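Local structure of hypothetical protein AGR_pAT_315 (Agrobacterium tumefaciens str. C58, 1VQY) at residues Ile39-Gln42 / Ala43-Gly47; Trp67-Ser71 / Leu72-Ala76. The protein is of unknown function but belongs to the NIPSNAP family, whose members are expected to adopt the dimeric alpha-beta barrel type of ferredoxin-like fold. All blocks are in the same frame, centred on the assembly; numbering follows the deposited sequence.

Contact 1 (Ile39-Gln42 / Ala43-Gly47); sequences IAIQ and APILG
With CG swung opposite its own backbone N (chi1 -160°), Q42 runs out extended from the helix, while L46, one turn on, has its CG beside the backbone N (chi1 -54°). These two settings bring Q42 CG to 3.6 Å from L46 CD1, an aliphatic touch made by the methylene of the glutamine rather than by its amide. The same pair is joined through the backbone: L46 N donates to Q42 O at 3.0 Å, almost straight at hydrogen and nearly in line with the C=O bond.

The segment illustrates how an alpha-helix accommodates an internal proline. P44 has no N-H to give to A40 O; its CD, on the nitrogen in the hydrogen's place, lies 3.4 Å from A40 O, and the helix is kinked here. The turn before keeps its bond, A43 N to I39 O at 3.1 Å. Just after the proline, I45 N makes a weak bond to Q42 O at 3.3 Å instead of one to I41 O, and the regular pattern resumes with L46 N. On another flank, I41 CG2 and I45 CD1 meet loosely at 4.4 Å. At G47 the chain leaves helical geometry with a positive phi of 94°, a value that suits glycine, and the helix ends.

The end of helix 27-46 lies against a strand and two helices. Q42 and L46 pack on W67 of strand 62-69 and on L82 of helix 72-84, with Q42 also touching W88 of helix 86-96, while I41 meets R87 and W88 of that same helix.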
# COMPACT_ATOMS: atom_id res chain seq x y z
N ILE B 39 18.13 -20.31 13.86
CA ILE B 39 19.23 -19.35 13.87
C ILE B 39 20.60 -20.06 14.08
O ILE B 39 21.63 -19.59 13.58
CB ILE B 39 18.96 -18.21 14.92
CG1 ILE B 39 19.46 -16.86 14.40
CG2 ILE B 39 19.58 -18.55 16.32
CD1 ILE B 39 18.93 -16.45 13.05
N ALA B 40 20.58 -21.21 14.75
CA ALA B 40 21.78 -22.03 14.92
C ALA B 40 22.26 -22.68 13.61
O ALA B 40 23.46 -22.95 13.44
CB ALA B 40 21.55 -23.11 16.00
N ILE B 41 21.33 -22.92 12.69
CA ILE B 41 21.65 -23.39 11.34
C ILE B 41 22.01 -22.24 10.42
O ILE B 41 23.05 -22.22 9.79
CB ILE B 41 20.45 -24.11 10.70
CG1 ILE B 41 20.03 -25.30 11.56
CG2 ILE B 41 20.79 -24.57 9.27
CD1 ILE B 41 18.65 -25.82 11.27
N GLN B 42 21.09 -21.28 10.37
CA GLN B 42 21.12 -20.13 9.47
C GLN B 42 22.39 -19.25 9.61
O GLN B 42 23.06 -18.97 8.61
CB GLN B 42 19.85 -19.29 9.74
CG GLN B 42 19.44 -18.34 8.63
CD GLN B 42 18.04 -17.74 8.85
OE1 GLN B 42 17.61 -17.51 9.98
NE2 GLN B 42 17.33 -17.48 7.75
N ALA B 43 22.72 -18.83 10.83
CA ALA B 43 23.72 -17.76 11.03
C ALA B 43 25.15 -18.13 10.62
O ALA B 43 25.80 -17.37 9.91
CB ALA B 43 23.69 -17.21 12.47
N PRO B 44 25.64 -19.30 11.06
CA PRO B 44 26.97 -19.74 10.67
C PRO B 44 27.20 -19.76 9.15
O PRO B 44 28.34 -19.52 8.70
CB PRO B 44 27.04 -21.17 11.22
CG PRO B 44 26.13 -21.15 12.39
CD PRO B 44 25.01 -20.28 11.97
N ILE B 45 26.13 -20.05 8.41
CA ILE B 45 26.17 -20.23 6.96
C ILE B 45 26.11 -18.88 6.26
O ILE B 45 26.94 -18.56 5.43
CB ILE B 45 25.00 -21.12 6.46
CG1 ILE B 45 25.19 -22.55 6.98
CG2 ILE B 45 24.95 -21.16 4.95
CD1 ILE B 45 24.11 -23.53 6.54
N LEU B 46 25.10 -18.09 6.60
CA LEU B 46 24.96 -16.76 6.01
C LEU B 46 26.04 -15.80 6.55
O LEU B 46 26.46 -14.88 5.87
CB LEU B 46 23.54 -16.23 6.24
CG LEU B 46 22.42 -17.17 5.77
CD1 LEU B 46 21.07 -16.49 5.98
CD2 LEU B 46 22.58 -17.62 4.34
N GLY B 47 26.50 -16.04 7.78
CA GLY B 47 27.79 -15.52 8.23
C GLY B 47 27.84 -14.19 8.97
O GLY B 47 28.82 -13.94 9.69

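Contact 2 (Trp67-Ser71 / Leu72-Ala76)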
# COMPACT_ATOMS: atom_id res chain seq x y z
N TRP B 67 20.95 -8.88 7.65
CA TRP B 67 22.09 -9.75 7.34
C TRP B 67 23.14 -9.00 6.57
O TRP B 67 22.81 -8.36 5.57
CB TRP B 67 21.62 -10.93 6.50
CG TRP B 67 20.62 -11.79 7.23
CD1 TRP B 67 19.27 -11.66 7.20
CD2 TRP B 67 20.90 -12.90 8.10
NE1 TRP B 67 18.68 -12.62 7.99
CE2 TRP B 67 19.66 -13.39 8.55
CE3 TRP B 67 22.07 -13.52 8.54
CZ2 TRP B 67 19.55 -14.50 9.41
CZ3 TRP B 67 21.97 -14.60 9.41
CH2 TRP B 67 20.72 -15.08 9.83
N GLY B 68 24.40 -9.10 7.03
CA GLY B 68 25.53 -8.45 6.40
C GLY B 68 26.17 -9.39 5.40
O GLY B 68 26.34 -10.59 5.69
N TYR B 69 26.50 -8.87 4.21
CA TYR B 69 27.24 -9.61 3.19
C TYR B 69 28.31 -8.75 2.53
O TYR B 69 28.24 -7.51 2.57
CB TYR B 69 26.31 -10.15 2.11
CG TYR B 69 25.29 -11.16 2.55
CD1 TYR B 69 25.65 -12.49 2.75
CD2 TYR B 69 23.97 -10.80 2.73
CE1 TYR B 69 24.71 -13.44 3.14
CE2 TYR B 69 23.03 -11.73 3.13
CZ TYR B 69 23.40 -13.05 3.32
OH TYR B 69 22.44 -13.97 3.72
N ALA B 70 29.30 -9.40 1.93
CA ALA B 70 30.40 -8.69 1.29
C ALA B 70 30.01 -8.19 -0.10
O ALA B 70 30.43 -7.10 -0.52
CB ALA B 70 31.65 -9.58 1.21
N SER B 71 29.22 -9.00 -0.80
CA SER B 71 28.69 -8.66 -2.12
C SER B 71 27.37 -9.39 -2.34
O SER B 71 26.97 -10.22 -1.50
CB SER B 71 29.69 -9.06 -3.21
OG SER B 71 29.77 -10.47 -3.31
N LEU B 72 26.69 -9.10 -3.44
CA LEU B 72 25.43 -9.79 -3.73
C LEU B 72 25.64 -11.21 -4.26
O LEU B 72 24.77 -12.06 -4.08
CB LEU B 72 24.54 -8.97 -4.67
CG LEU B 72 23.81 -7.77 -4.02
CD1 LEU B 72 23.08 -6.96 -5.06
CD2 LEU B 72 22.83 -8.20 -2.92
N ASP B 73 26.80 -11.46 -4.88
CA ASP B 73 27.20 -12.82 -5.27
C ASP B 73 27.59 -13.66 -4.08
O ASP B 73 27.28 -14.85 -4.02
CB ASP B 73 28.35 -12.82 -6.28
CG ASP B 73 27.91 -12.39 -7.68
OD1 ASP B 73 26.80 -11.78 -7.79
OD2 ASP B 73 28.67 -12.65 -8.64
N ASP B 74 28.30 -13.05 -3.13
CA ASP B 74 28.54 -13.71 -1.85
C ASP B 74 27.22 -14.07 -1.21
O ASP B 74 27.07 -15.19 -0.70
CB ASP B 74 29.32 -12.81 -0.90
CG ASP B 74 29.74 -13.54 0.38
OD1 ASP B 74 30.43 -14.56 0.23
OD2 ASP B 74 29.39 -13.07 1.50
N ARG B 75 26.26 -13.14 -1.21
CA ARG B 75 24.94 -13.44 -0.67
C ARG B 75 24.33 -14.66 -1.37
O ARG B 75 23.84 -15.58 -0.71
CB ARG B 75 23.98 -12.25 -0.77
CG ARG B 75 22.63 -12.56 -0.12
CD ARG B 75 21.59 -11.46 -0.25
NE ARG B 75 20.80 -11.75 -1.43
CZ ARG B 75 19.58 -12.27 -1.45
NH1 ARG B 75 18.86 -12.46 -0.37
NH2 ARG B 75 19.04 -12.53 -2.63
N ALA B 76 24.40 -14.66 -2.70
CA ALA B 76 23.80 -15.71 -3.53
C ALA B 76 24.46 -17.05 -3.25
O ALA B 76 23.78 -18.08 -3.15
CB ALA B 76 23.93 -15.36 -5.00
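An N-cap built by a serine opens helix 72-84 two residues after strand 62-69 ends, a standard solution to the problem of the unbonded amides in a first helical turn. S71 supplies the cap: its OG accepts from D74 N at 3.0 Å with an N-H...O angle of 165°. A chi1 of 70° sets OG between the backbone N and the carbonyl carbon of its own residue, turned back over the helix start. S71 O begins the regular helical pattern by accepting from R75 N at 3.0 Å, the donor tilted out of the carbonyl plane.

The strand end is tied to the same turn by Y69. R75 lays its aliphatic stem across one face of the phenol ring in a CH-pi contact, with CG 3.5 Å from the ring centroid and displaced toward the rim. Since R75 CG is anti to the backbone N, the stem extends over the ring, and the chain then bends at chi3; the guanidinium plane stands at 87° to the ring and does not stack on it. Its NH1 forms a salt bridge with E16, and its NH2 another with D56 of a third subunit, which may help offset the nearby positive charge of R79.

Along the helix start, D73 and L72 face a second subunit, where D73 N bonds to D73 OD1 of that chain and L72 packs on its L72. D74 is engaged within its own chain, its OD2 salt-bridged to R78 NE. That same carboxylate oxygen lies at the edge of the tyrosine ring, in its plane, with OD2 4.0 Å from Y69 CD1.

How the contacts relate
Both contacts are local and partly buried, and they treat opposite ends of helices: contact 1 covers the kinked last turns of helix 27-46, contact 2 the capped first turn of helix 72-84. In contact 1, I41, Q42 and L46 are buried and A40 and P44 exposed; in contact 2, Y69, L72 and R75 are buried and A70 exposed, and the helix start faces neighbouring subunits. The former relies on main-chain bonds and aliphatic touches; the latter adds a side-chain cap, a CH-pi contact and charged groups. They meet over strand 62-69: Q42 CD lies 3.6 Å from W67 CZ2, and Y69 CE1 comes within 3.5 Å of L46 O.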